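Local structure of colicin B (Escherichia coli, 1RH1) at residues A[167-172]-A[182-187]; A[103-108]-A[121-126]; A[319-324]-A[412-417]; A[323-328]-A[464-469]. The protein forms channels in the cytoplasmic membrane of Escherichia coli and close relatives, depolarizing it and so dissipating the energy of the cell. All blocks are in the same frame, centred on the assembly; numbering follows the deposited sequence.

The four contacts fall into two pairs in different domains. Contacts 1 and 2, in the N-terminal half, have centres about 8 Å apart and share one antiparallel sheet: strand 179-186 of contact 1 is neighbour to strand 121-128 of contact 2. Contacts 3 and 4 belong to the pore-forming domain; their centres are about 10 Å apart, both use helix 291-340, and Phe415 CZ of contact 3 lies 3.4 Å from Leu466 CD1 of contact 4. The pairs never touch, with nearest atoms about 21 Å apart for contacts 1 and 3 and about 27 Å for contacts 2 and 4. Arg170 of contact 1 reaches Asp17 of the TonB box.

Contact 1 of 4, residues A[167-172]-A[182-187]; sequences VKYRLT and MAIIGG
Arg170 and Thr172 are tied to Ile185 and Ala183 by four backbone hydrogen bonds. Arg170 N gives to Ile185 O at 3.1 Å and Arg170 O takes Ile185 N at 2.9 Å; Thr172 and Ala183 repeat the exchange, Ala183 N making the straightest of the four (2.9 Å to Thr172 O, 162° at the hydrogen). Weaker CA-H...O contacts fill the gaps, one from Ile184 CA to Arg170 O. Past the last bonded pair, a water donates to Lys168 O at 2.7 Å and accepts from Gly187 N. This is a beta hairpin of strands 169-176 and 179-186, part of an antiparallel sheet that also holds strand 121-128.

Apolar packing divides between the faces. On the one carrying Tyr169, Leu171 and Ile184, which helix 99-110 covers, Ile184 CD1 comes up obliquely to Tyr169 CD2 (3.6 Å), while Ile184 CG1 meets Leu171 CD1. On the other, the side chains of Arg170 and Ile185 run alongside each other, CB to CG1 3.5 Å. Ile185 has CG1 set between its backbone N and carbonyl carbon (chi1 50°), which carries CD1 across to Thr172 OG1 at 3.4 Å and obliquely to Arg170 NH2.

Charge enters through the guanidinium of buried Arg170: NE forms a salt bridge with Asp267 and NH2 another with Asp17 of the TonB box.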
loop_
_atom_site.group_PDB
_atom_site.type_symbol
_atom_site.label_atom_id
_atom_site.label_comp_id
_atom_site.label_asym_id
_atom_site.label_seq_id
_atom_site.Cartn_x
_atom_site.Cartn_y
_atom_site.Cartn_z
ATOM N N VAL A 167 5.710 16.172 1.410
ATOM C CA VAL A 167 5.066 16.797 2.579
ATOM C C VAL A 167 5.195 15.968 3.858
ATOM O O VAL A 167 5.482 14.760 3.778
ATOM C CB VAL A 167 3.535 17.061 2.358
ATOM C CG1 VAL A 167 3.331 18.165 1.350
ATOM C CG2 VAL A 167 2.846 15.820 1.847
ATOM N N LYS A 168 5.005 16.579 5.043
ATOM C CA LYS A 168 5.050 15.800 6.283
ATOM C C LYS A 168 3.738 15.555 7.006
ATOM O O LYS A 168 3.632 14.647 7.829
ATOM C CB LYS A 168 5.979 16.412 7.331
ATOM C CG LYS A 168 5.799 17.854 7.664
ATOM C CD LYS A 168 6.729 18.242 8.783
ATOM C CE LYS A 168 6.662 19.758 8.824
ATOM N NZ LYS A 168 7.281 20.246 10.033
ATOM N N TYR A 169 2.762 16.406 6.711
ATOM C CA TYR A 169 1.430 16.406 7.262
ATOM C C TYR A 169 0.540 16.729 6.097
ATOM O O TYR A 169 0.942 17.390 5.143
ATOM C CB TYR A 169 1.254 17.493 8.345
ATOM C CG TYR A 169 1.952 17.076 9.631
ATOM C CD1 TYR A 169 3.067 17.758 10.091
ATOM C CD2 TYR A 169 1.525 15.933 10.314
ATOM C CE1 TYR A 169 3.759 17.284 11.220
ATOM C CE2 TYR A 169 2.207 15.452 11.436
ATOM C CZ TYR A 169 3.332 16.128 11.889
ATOM O OH TYR A 169 4.041 15.626 12.973
ATOM N N ARG A 170 -0.671 16.196 6.163
ATOM C CA ARG A 170 -1.710 16.469 5.201
ATOM C C ARG A 170 -3.027 16.594 5.918
ATOM O O ARG A 170 -3.258 16.012 6.971
ATOM C CB ARG A 170 -1.815 15.361 4.191
ATOM C CG ARG A 170 -0.752 15.480 3.113
ATOM C CD ARG A 170 -0.897 14.435 2.011
ATOM N NE ARG A 170 -2.119 14.627 1.254
ATOM C CZ ARG A 170 -2.952 13.639 0.918
ATOM N NH1 ARG A 170 -4.030 13.952 0.235
ATOM N NH2 ARG A 170 -2.765 12.358 1.231
ATOM N N LEU A 171 -3.902 17.415 5.372
ATOM C CA LEU A 171 -5.235 17.573 5.902
ATOM C C LEU A 171 -6.246 17.003 4.905
ATOM O O LEU A 171 -6.443 17.536 3.822
ATOM C CB LEU A 171 -5.422 19.056 6.159
ATOM C CG LEU A 171 -5.182 19.608 7.537
ATOM C CD1 LEU A 171 -3.877 19.165 8.117
ATOM C CD2 LEU A 171 -5.226 21.085 7.420
ATOM N N THR A 172 -6.856 15.860 5.202
ATOM C CA THR A 172 -7.863 15.205 4.358
ATOM C C THR A 172 -8.979 14.618 5.203
ATOM O O THR A 172 -9.142 15.048 6.343
ATOM C CB THR A 172 -7.301 14.041 3.521
ATOM O OG1 THR A 172 -6.580 13.181 4.391
ATOM C CG2 THR A 172 -6.436 14.532 2.392
ATOM N N MET A 182 -12.860 14.850 9.524
ATOM C CA MET A 182 -11.757 15.531 8.865
ATOM C C MET A 182 -10.560 15.401 9.789
ATOM O O MET A 182 -10.656 15.719 10.974
ATOM C CB MET A 182 -12.104 16.982 8.619
ATOM C CG MET A 182 -13.130 17.056 7.501
ATOM S SD MET A 182 -12.660 18.219 6.217
ATOM C CE MET A 182 -11.132 17.470 5.756
ATOM N N ALA A 183 -9.448 14.895 9.245
ATOM C CA ALA A 183 -8.273 14.530 10.013
ATOM C C ALA A 183 -6.950 15.038 9.515
ATOM O O ALA A 183 -6.861 15.521 8.395
ATOM C CB ALA A 183 -8.110 13.051 10.058
ATOM N N ILE A 184 -5.895 14.907 10.329
ATOM C CA ILE A 184 -4.544 15.232 9.905
ATOM C C ILE A 184 -3.764 13.948 9.756
ATOM O O ILE A 184 -3.555 13.218 10.713
ATOM C CB ILE A 184 -3.863 16.175 10.926
ATOM C CG1 ILE A 184 -2.430 16.365 10.502
ATOM C CG2 ILE A 184 -3.971 15.647 12.340
ATOM C CD1 ILE A 184 -1.655 17.230 11.479
ATOM N N ILE A 185 -3.335 13.619 8.553
ATOM C CA ILE A 185 -2.561 12.417 8.399
ATOM C C ILE A 185 -1.084 12.703 8.363
ATOM O O ILE A 185 -0.630 13.818 8.166
ATOM C CB ILE A 185 -3.006 11.673 7.130
ATOM C CG1 ILE A 185 -3.065 12.515 5.890
ATOM C CG2 ILE A 185 -4.396 11.185 7.422
ATOM C CD1 ILE A 185 -3.496 11.764 4.617
ATOM N N GLY A 186 -0.297 11.684 8.610
ATOM C CA GLY A 186 1.145 11.809 8.606
ATOM C C GLY A 186 1.795 10.477 8.895
ATOM O O GLY A 186 1.110 9.463 8.962
ATOM N N GLY A 187 3.118 10.458 9.026
ATOM C CA GLY A 187 3.781 9.235 9.437
ATOM C C GLY A 187 4.574 8.499 8.379
ATOM O O GLY A 187 5.592 7.909 8.722
HETATM O O HOH W 1 5.187 12.423 7.617
#

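Contact 2 of 4, residues A[103-108]-A[121-126]; sequences RTVLEN and AAVSFA
Val123 reaches from its strand into the angle between Val105 and Leu106, and its two methyls carry the dense part of this contact. CG2 lies 3.7 Å from Val105 CG1 and the same 3.7 Å from Leu106 N, so it touches helix backbone as well as side chain. CG1 lies 3.9 Å from Val105 CB, the two valine side chains meeting at about a right angle. With Val123 CG1 anti to its backbone N (chi1 -177°), both methyls are offered to the helix at once. The side chains of Leu106 and Val123 pass antiparallel to one another, CB to CG2 4.0 Å, and Leu106 pushes its CD2 on to the methyl of Ala121, 3.7 Å from that CB. Val123 and Leu106 are buried; Val123 also touches Ala102 of the same helix, and Leu106 touches Tyr169 of the next hairpin.

Nothing polar joins the two segments, and the grip fades quickly away from this patch. Val105 is partly exposed at the border, Thr104 and Asn108 are exposed, and Glu107, though exposed, lies against Tyr169. Along the strand, Ala122 turns its methyl away from the helix, toward Ile185 and Leu174, and beyond Val123 the chain leaves the helix segment. There Phe125 and Ala126 both stand opposite Met182, a classic beta bulge that breaks the strand.

The result is that helix 99-110 lies on one face of the sheet, its segment 103-108 running roughly antiparallel to strand 121-124 (152°, axes 7.7 Å apart): an alpha/beta packing of a helix on an antiparallel sheet.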
loop_
_atom_site.group_PDB
_atom_site.type_symbol
_atom_site.label_atom_id
_atom_site.label_comp_id
_atom_site.label_asym_id
_atom_site.label_seq_id
_atom_site.Cartn_x
_atom_site.Cartn_y
_atom_site.Cartn_z
ATOM N N ARG A 103 -2.570 17.520 15.806
ATOM C CA ARG A 103 -1.212 17.297 15.372
ATOM C C ARG A 103 -0.414 16.812 16.548
ATOM O O ARG A 103 0.384 15.890 16.402
ATOM C CB ARG A 103 -0.660 18.572 14.856
ATOM C CG ARG A 103 0.760 18.486 14.333
ATOM C CD ARG A 103 1.084 19.686 13.439
ATOM N NE ARG A 103 0.542 20.942 13.940
ATOM C CZ ARG A 103 -0.223 21.753 13.188
ATOM N NH1 ARG A 103 -0.557 21.486 11.911
ATOM N NH2 ARG A 103 -0.677 22.867 13.759
ATOM N N THR A 104 -0.671 17.399 17.723
ATOM C CA THR A 104 0.000 16.984 18.940
ATOM C C THR A 104 -0.287 15.529 19.227
ATOM O O THR A 104 0.657 14.824 19.546
ATOM C CB THR A 104 -0.456 17.814 20.096
ATOM O OG1 THR A 104 -0.047 19.135 19.832
ATOM C CG2 THR A 104 0.155 17.382 21.382
ATOM N N VAL A 105 -1.520 15.032 19.096
ATOM C CA VAL A 105 -1.810 13.617 19.286
ATOM C C VAL A 105 -1.155 12.787 18.192
ATOM O O VAL A 105 -0.647 11.702 18.480
ATOM C CB VAL A 105 -3.326 13.419 19.289
ATOM C CG1 VAL A 105 -3.725 11.963 19.346
ATOM C CG2 VAL A 105 -3.863 14.123 20.518
ATOM N N LEU A 106 -1.097 13.286 16.942
ATOM C CA LEU A 106 -0.469 12.541 15.864
ATOM C C LEU A 106 1.000 12.384 16.157
ATOM O O LEU A 106 1.436 11.243 16.180
ATOM C CB LEU A 106 -0.561 13.234 14.555
ATOM C CG LEU A 106 -0.882 12.436 13.332
ATOM C CD1 LEU A 106 -0.279 13.198 12.202
ATOM C CD2 LEU A 106 -0.289 11.065 13.304
ATOM N N GLU A 107 1.742 13.471 16.445
ATOM C CA GLU A 107 3.173 13.435 16.760
ATOM C C GLU A 107 3.506 12.495 17.915
ATOM O O GLU A 107 4.316 11.582 17.768
ATOM C CB GLU A 107 3.655 14.829 17.103
ATOM C CG GLU A 107 3.679 15.831 15.946
ATOM C CD GLU A 107 4.104 17.274 16.286
ATOM O OE1 GLU A 107 4.264 18.070 15.354
ATOM O OE2 GLU A 107 4.264 17.625 17.466
ATOM N N ASN A 108 2.841 12.690 19.061
ATOM C CA ASN A 108 2.936 11.796 20.202
ATOM C C ASN A 108 2.672 10.352 19.819
ATOM O O ASN A 108 3.501 9.499 20.115
ATOM C CB ASN A 108 1.937 12.147 21.284
ATOM C CG ASN A 108 2.252 13.379 22.113
ATOM O OD1 ASN A 108 1.774 13.509 23.233
ATOM N ND2 ASN A 108 3.041 14.333 21.644
ATOM N N ALA A 121 -0.805 7.736 9.460
ATOM C CA ALA A 121 -1.523 7.676 10.715
ATOM C C ALA A 121 -2.423 8.900 10.764
ATOM O O ALA A 121 -2.092 9.943 10.188
ATOM C CB ALA A 121 -0.558 7.718 11.867
ATOM N N ALA A 122 -3.563 8.823 11.452
ATOM C CA ALA A 122 -4.492 9.923 11.422
ATOM C C ALA A 122 -5.084 10.246 12.759
ATOM O O ALA A 122 -5.269 9.359 13.578
ATOM C CB ALA A 122 -5.631 9.602 10.484
ATOM N N VAL A 123 -5.352 11.531 12.977
ATOM C CA VAL A 123 -6.088 11.986 14.130
ATOM C C VAL A 123 -7.127 13.041 13.706
ATOM O O VAL A 123 -6.789 14.051 13.103
ATOM C CB VAL A 123 -5.104 12.571 15.176
ATOM C CG1 VAL A 123 -5.915 12.975 16.406
ATOM C CG2 VAL A 123 -4.069 11.549 15.663
ATOM N N SER A 124 -8.424 12.880 13.989
ATOM C CA SER A 124 -9.459 13.841 13.610
ATOM C C SER A 124 -9.429 15.209 14.286
ATOM O O SER A 124 -9.114 15.269 15.468
ATOM C CB SER A 124 -10.842 13.236 13.869
ATOM O OG SER A 124 -11.023 12.939 15.248
ATOM N N PHE A 125 -9.766 16.297 13.572
ATOM C CA PHE A 125 -9.895 17.600 14.191
ATOM C C PHE A 125 -11.313 18.218 14.066
ATOM O O PHE A 125 -11.695 19.164 14.770
ATOM C CB PHE A 125 -8.787 18.500 13.605
ATOM C CG PHE A 125 -8.770 18.846 12.129
ATOM C CD1 PHE A 125 -9.480 19.954 11.667
ATOM C CD2 PHE A 125 -8.057 18.058 11.234
ATOM C CE1 PHE A 125 -9.480 20.259 10.315
ATOM C CE2 PHE A 125 -8.066 18.374 9.888
ATOM C CZ PHE A 125 -8.779 19.470 9.434
ATOM N N ALA A 126 -12.169 17.648 13.197
ATOM C CA ALA A 126 -13.579 18.025 13.048
ATOM C C ALA A 126 -14.358 16.848 12.512
ATOM O O ALA A 126 -13.858 16.100 11.672
ATOM C CB ALA A 126 -13.806 19.119 12.054
#

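Contact 3 of 4, residues A[319-324]-A[412-417]; sequences KTVLTK and GKTFKA
Thr320, which faces Lys413 and Thr414 across the contact, has its carbonyl oxygen gripped twice from within its own helix. Lys324 N makes the regular helical bond at 3.1 Å, and Thr323 OG1 donates to the same oxygen, also at 3.1 Å. Both arrive from the same face of the carbonyl plane; the hydroxyl comes in from well above it, 38° out, with a strongly bent C=O...OG1 angle of 115°. This is helix 291-340 in the helical bundle of a pore-forming colicin, packed against the irregular loop that runs into helix 420-435.

Between helix and loop the contact is essentially van der Waals. Thr320 OG1, hydrogen-bonded to Asp317 O one turn back, comes only to 3.8 Å from Lys413 O. Val321 does most of the work: CG1, anti to its carbonyl carbon (chi1 -52°), points at the loop backbone between Thr414 and Phe415. The methyl of Thr414 packs on it from one side, CG2 to CG1 3.7 Å, and also approaches CB of Lys324, whose end leads away from residues 412-417, its side chain also touching Leu411.

Phe415 is buried; its ring stacks on Tyr420 and touches Leu463 and Leu466 of helix 457-472, so the loop bears on two helices together. Its nearest point to helix 319-324 is CD1, met obliquely by Val321 CG1 at 4.0 Å.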
loop_
_atom_site.group_PDB
_atom_site.type_symbol
_atom_site.label_atom_id
_atom_site.label_comp_id
_atom_site.label_asym_id
_atom_site.label_seq_id
_atom_site.Cartn_x
_atom_site.Cartn_y
_atom_site.Cartn_z
ATOM N N LYS A 319 7.144 -14.975 2.368
ATOM C CA LYS A 319 8.516 -14.547 2.591
ATOM C C LYS A 319 9.228 -15.331 3.695
ATOM O O LYS A 319 10.421 -15.632 3.576
ATOM C CB LYS A 319 8.491 -13.072 2.937
ATOM C CG LYS A 319 9.798 -12.363 3.255
ATOM C CD LYS A 319 10.582 -12.142 1.967
ATOM C CE LYS A 319 11.204 -10.732 1.964
ATOM N NZ LYS A 319 11.556 -10.299 0.613
ATOM N N THR A 320 8.501 -15.700 4.764
ATOM C CA THR A 320 9.133 -16.403 5.864
ATOM C C THR A 320 9.380 -17.861 5.525
ATOM O O THR A 320 10.384 -18.398 5.989
ATOM C CB THR A 320 8.295 -16.328 7.190
ATOM O OG1 THR A 320 7.321 -17.346 7.145
ATOM C CG2 THR A 320 7.600 -14.995 7.393
ATOM N N VAL A 321 8.522 -18.540 4.748
ATOM C CA VAL A 321 8.790 -19.947 4.434
ATOM C C VAL A 321 9.848 -20.041 3.350
ATOM O O VAL A 321 10.619 -20.993 3.300
ATOM C CB VAL A 321 7.504 -20.723 3.972
ATOM C CG1 VAL A 321 6.489 -20.462 5.051
ATOM C CG2 VAL A 321 6.899 -20.285 2.657
ATOM N N LEU A 322 9.929 -19.030 2.492
ATOM C CA LEU A 322 10.975 -19.035 1.500
ATOM C C LEU A 322 12.309 -18.756 2.195
ATOM O O LEU A 322 13.276 -19.435 1.833
ATOM C CB LEU A 322 10.664 -17.979 0.415
ATOM C CG LEU A 322 9.532 -18.228 -0.594
ATOM C CD1 LEU A 322 9.199 -16.916 -1.263
ATOM C CD2 LEU A 322 9.925 -19.255 -1.640
ATOM N N THR A 323 12.403 -17.862 3.216
ATOM C CA THR A 323 13.705 -17.644 3.843
ATOM C C THR A 323 14.112 -18.840 4.670
ATOM O O THR A 323 15.270 -19.230 4.569
ATOM C CB THR A 323 13.783 -16.434 4.781
ATOM O OG1 THR A 323 12.946 -16.699 5.893
ATOM C CG2 THR A 323 13.415 -15.155 4.058
ATOM N N LYS A 324 13.224 -19.459 5.454
ATOM C CA LYS A 324 13.591 -20.689 6.124
ATOM C C LYS A 324 13.967 -21.766 5.096
ATOM O O LYS A 324 14.951 -22.464 5.337
ATOM C CB LYS A 324 12.436 -21.185 6.994
ATOM C CG LYS A 324 12.738 -22.363 7.936
ATOM C CD LYS A 324 13.859 -21.987 8.901
ATOM C CE LYS A 324 14.004 -22.879 10.136
ATOM N NZ LYS A 324 14.436 -24.230 9.841
ATOM N N GLY A 412 9.318 -21.037 13.759
ATOM C CA GLY A 412 8.932 -19.626 13.758
ATOM C C GLY A 412 7.424 -19.384 13.493
ATOM O O GLY A 412 6.611 -19.388 14.431
ATOM N N LYS A 413 7.036 -19.175 12.205
ATOM C CA LYS A 413 5.667 -18.863 11.723
ATOM C C LYS A 413 5.452 -19.302 10.256
ATOM O O LYS A 413 4.703 -18.765 9.436
ATOM C CB LYS A 413 5.451 -17.333 11.895
ATOM C CG LYS A 413 4.446 -16.884 12.967
ATOM C CD LYS A 413 4.680 -15.404 13.260
ATOM C CE LYS A 413 5.587 -15.178 14.476
ATOM N NZ LYS A 413 6.893 -15.788 14.323
ATOM N N THR A 414 6.130 -20.407 10.020
ATOM C CA THR A 414 6.337 -21.052 8.746
ATOM C C THR A 414 5.177 -21.851 8.099
ATOM O O THR A 414 5.065 -23.008 8.502
ATOM C CB THR A 414 7.584 -21.922 8.988
ATOM O OG1 THR A 414 8.519 -21.173 9.751
ATOM C CG2 THR A 414 8.222 -22.355 7.690
ATOM N N PHE A 415 4.312 -21.330 7.162
ATOM C CA PHE A 415 3.242 -21.931 6.286
ATOM C C PHE A 415 1.760 -21.522 6.462
ATOM O O PHE A 415 1.298 -20.849 5.535
ATOM C CB PHE A 415 3.137 -23.513 6.282
ATOM C CG PHE A 415 4.312 -24.420 5.931
ATOM C CD1 PHE A 415 5.059 -24.227 4.776
ATOM C CD2 PHE A 415 4.643 -25.445 6.836
ATOM C CE1 PHE A 415 6.152 -25.066 4.536
ATOM C CE2 PHE A 415 5.736 -26.277 6.587
ATOM C CZ PHE A 415 6.492 -26.084 5.434
ATOM N N LYS A 416 1.042 -21.998 7.541
ATOM C CA LYS A 416 -0.351 -21.814 8.082
ATOM C C LYS A 416 -1.268 -23.070 8.099
ATOM O O LYS A 416 -1.426 -23.715 7.064
ATOM C CB LYS A 416 -1.156 -20.701 7.324
ATOM C CG LYS A 416 -2.422 -20.047 7.953
ATOM C CD LYS A 416 -2.178 -19.152 9.198
ATOM C CE LYS A 416 -1.591 -17.751 8.937
ATOM N NZ LYS A 416 -1.053 -17.123 10.141
ATOM N N ALA A 417 -1.910 -23.463 9.230
ATOM C CA ALA A 417 -2.808 -24.638 9.411
ATOM C C ALA A 417 -2.354 -26.089 9.167
ATOM O O ALA A 417 -2.018 -26.420 8.028
ATOM C CB ALA A 417 -4.067 -24.491 8.561
#

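Contact 4 of 4, residues A[323-328]-A[464-469]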
loop_
_atom_site.group_PDB
_atom_site.type_symbol
_atom_site.label_atom_id
_atom_site.label_comp_id
_atom_site.label_asym_id
_atom_site.label_seq_id
_atom_site.Cartn_x
_atom_site.Cartn_y
_atom_site.Cartn_z
ATOM N N THR A 323 12.403 -17.862 3.216
ATOM C CA THR A 323 13.705 -17.644 3.843
ATOM C C THR A 323 14.112 -18.840 4.670
ATOM O O THR A 323 15.270 -19.230 4.569
ATOM C CB THR A 323 13.783 -16.434 4.781
ATOM O OG1 THR A 323 12.946 -16.699 5.893
ATOM C CG2 THR A 323 13.415 -15.155 4.058
ATOM N N LYS A 324 13.224 -19.459 5.454
ATOM C CA LYS A 324 13.591 -20.689 6.124
ATOM C C LYS A 324 13.967 -21.766 5.096
ATOM O O LYS A 324 14.951 -22.464 5.337
ATOM C CB LYS A 324 12.436 -21.185 6.994
ATOM C CG LYS A 324 12.738 -22.363 7.936
ATOM C CD LYS A 324 13.859 -21.987 8.901
ATOM C CE LYS A 324 14.004 -22.879 10.136
ATOM N NZ LYS A 324 14.436 -24.230 9.841
ATOM N N THR A 325 13.309 -21.913 3.931
ATOM C CA THR A 325 13.676 -22.961 2.983
ATOM C C THR A 325 15.096 -22.785 2.487
ATOM O O THR A 325 15.895 -23.713 2.527
ATOM C CB THR A 325 12.706 -22.966 1.793
ATOM O OG1 THR A 325 11.453 -23.315 2.338
ATOM C CG2 THR A 325 13.029 -23.982 0.727
ATOM N N SER A 326 15.407 -21.546 2.108
ATOM C CA SER A 326 16.720 -21.126 1.651
ATOM C C SER A 326 17.797 -21.580 2.631
ATOM O O SER A 326 18.753 -22.250 2.260
ATOM C CB SER A 326 16.718 -19.630 1.542
ATOM O OG SER A 326 17.912 -19.172 0.955
ATOM N N GLU A 327 17.583 -21.304 3.914
ATOM C CA GLU A 327 18.504 -21.646 4.978
ATOM C C GLU A 327 18.663 -23.152 5.089
ATOM O O GLU A 327 19.791 -23.630 5.177
ATOM C CB GLU A 327 17.929 -21.009 6.210
ATOM C CG GLU A 327 18.644 -21.044 7.543
ATOM C CD GLU A 327 17.746 -20.468 8.650
ATOM O OE1 GLU A 327 17.274 -21.234 9.503
ATOM O OE2 GLU A 327 17.501 -19.254 8.650
ATOM N N VAL A 328 17.579 -23.926 5.010
ATOM C CA VAL A 328 17.641 -25.383 5.089
ATOM C C VAL A 328 18.332 -25.975 3.873
ATOM O O VAL A 328 19.110 -26.917 3.978
ATOM C CB VAL A 328 16.215 -25.939 5.215
ATOM C CG1 VAL A 328 16.221 -27.449 5.189
ATOM C CG2 VAL A 328 15.617 -25.468 6.527
ATOM N N PHE A 464 7.897 -28.678 0.103
ATOM C CA PHE A 464 8.560 -29.795 -0.512
ATOM C C PHE A 464 10.032 -29.806 -0.212
ATOM O O PHE A 464 10.614 -30.845 0.110
ATOM C CB PHE A 464 8.375 -29.723 -1.987
ATOM C CG PHE A 464 8.988 -30.894 -2.721
ATOM C CD1 PHE A 464 8.443 -32.166 -2.579
ATOM C CD2 PHE A 464 10.086 -30.687 -3.543
ATOM C CE1 PHE A 464 9.012 -33.225 -3.269
ATOM C CE2 PHE A 464 10.646 -31.760 -4.231
ATOM C CZ PHE A 464 10.108 -33.028 -4.093
ATOM N N SER A 465 10.632 -28.628 -0.374
ATOM C CA SER A 465 12.054 -28.470 -0.121
ATOM C C SER A 465 12.362 -28.595 1.356
ATOM O O SER A 465 13.302 -29.296 1.693
ATOM C CB SER A 465 12.522 -27.126 -0.612
ATOM O OG SER A 465 12.260 -27.010 -1.999
ATOM N N LEU A 466 11.588 -27.969 2.244
ATOM C CA LEU A 466 11.719 -28.118 3.671
ATOM C C LEU A 466 11.534 -29.558 4.106
ATOM O O LEU A 466 12.422 -30.066 4.781
ATOM C CB LEU A 466 10.701 -27.317 4.393
ATOM C CG LEU A 466 10.929 -25.851 4.494
ATOM C CD1 LEU A 466 9.776 -25.247 5.256
ATOM C CD2 LEU A 466 12.200 -25.560 5.256
ATOM N N THR A 467 10.449 -30.265 3.743
ATOM C CA THR A 467 10.248 -31.665 4.116
ATOM C C THR A 467 11.431 -32.513 3.663
ATOM O O THR A 467 11.890 -33.330 4.463
ATOM C CB THR A 467 8.958 -32.250 3.479
ATOM O OG1 THR A 467 7.861 -31.456 3.909
ATOM C CG2 THR A 467 8.707 -33.687 3.895
ATOM N N LEU A 468 11.966 -32.326 2.439
ATOM C CA LEU A 468 13.099 -33.124 1.997
ATOM C C LEU A 468 14.422 -32.798 2.685
ATOM O O LEU A 468 15.135 -33.695 3.134
ATOM C CB LEU A 468 13.311 -32.975 0.496
ATOM C CG LEU A 468 12.264 -33.424 -0.482
ATOM C CD1 LEU A 468 12.928 -33.633 -1.825
ATOM C CD2 LEU A 468 11.655 -34.734 -0.060
ATOM N N GLY A 469 14.752 -31.507 2.797
ATOM C CA GLY A 469 16.001 -31.017 3.353
ATOM C C GLY A 469 16.078 -31.235 4.841
ATOM O O GLY A 469 17.002 -31.883 5.319
#
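Next to Ser465 and Leu466, which meet Thr325 across the contact, the ring of Phe464 looks the other way: one face carries Leu468 CG, 4.2 Å above the ring and over its centre, and the ring also touches Ala492 of helix 479-495. Phe464 belongs to helix 457-472, which with 479-495 makes the hydrophobic hairpin of a pore-forming colicin, both being predicted to span the membrane. Here helix 457-472 packs on helix 291-340, their segments running in roughly the same direction (34°) with axes 9.2 Å apart.

Leu466 is the chief wedge. Its side chain crosses Thr325, bringing CG to 3.4 Å from OG1, and CD2 runs on to Val328 CG2 at 3.6 Å, the two side chains meeting near a right angle. Thr325 has OG1 anti to its carbonyl carbon (chi1 -65°), which turns the hydroxyl back onto Val321 O of its own helix, while CG2 is directed at Ser465 CB, 3.5 Å off. Ser465 OG is likewise bonded within its helix, to Leu461 O, and the serine meets Thr325 CG2 mainly through CB. Lys324 contributes its carbonyl O and the aliphatic CG, both beside Leu466 CD2. Where Gly469 has no side chain, Val328 comes down directly on backbone, with CG1 3.8 Å from Gly469 C.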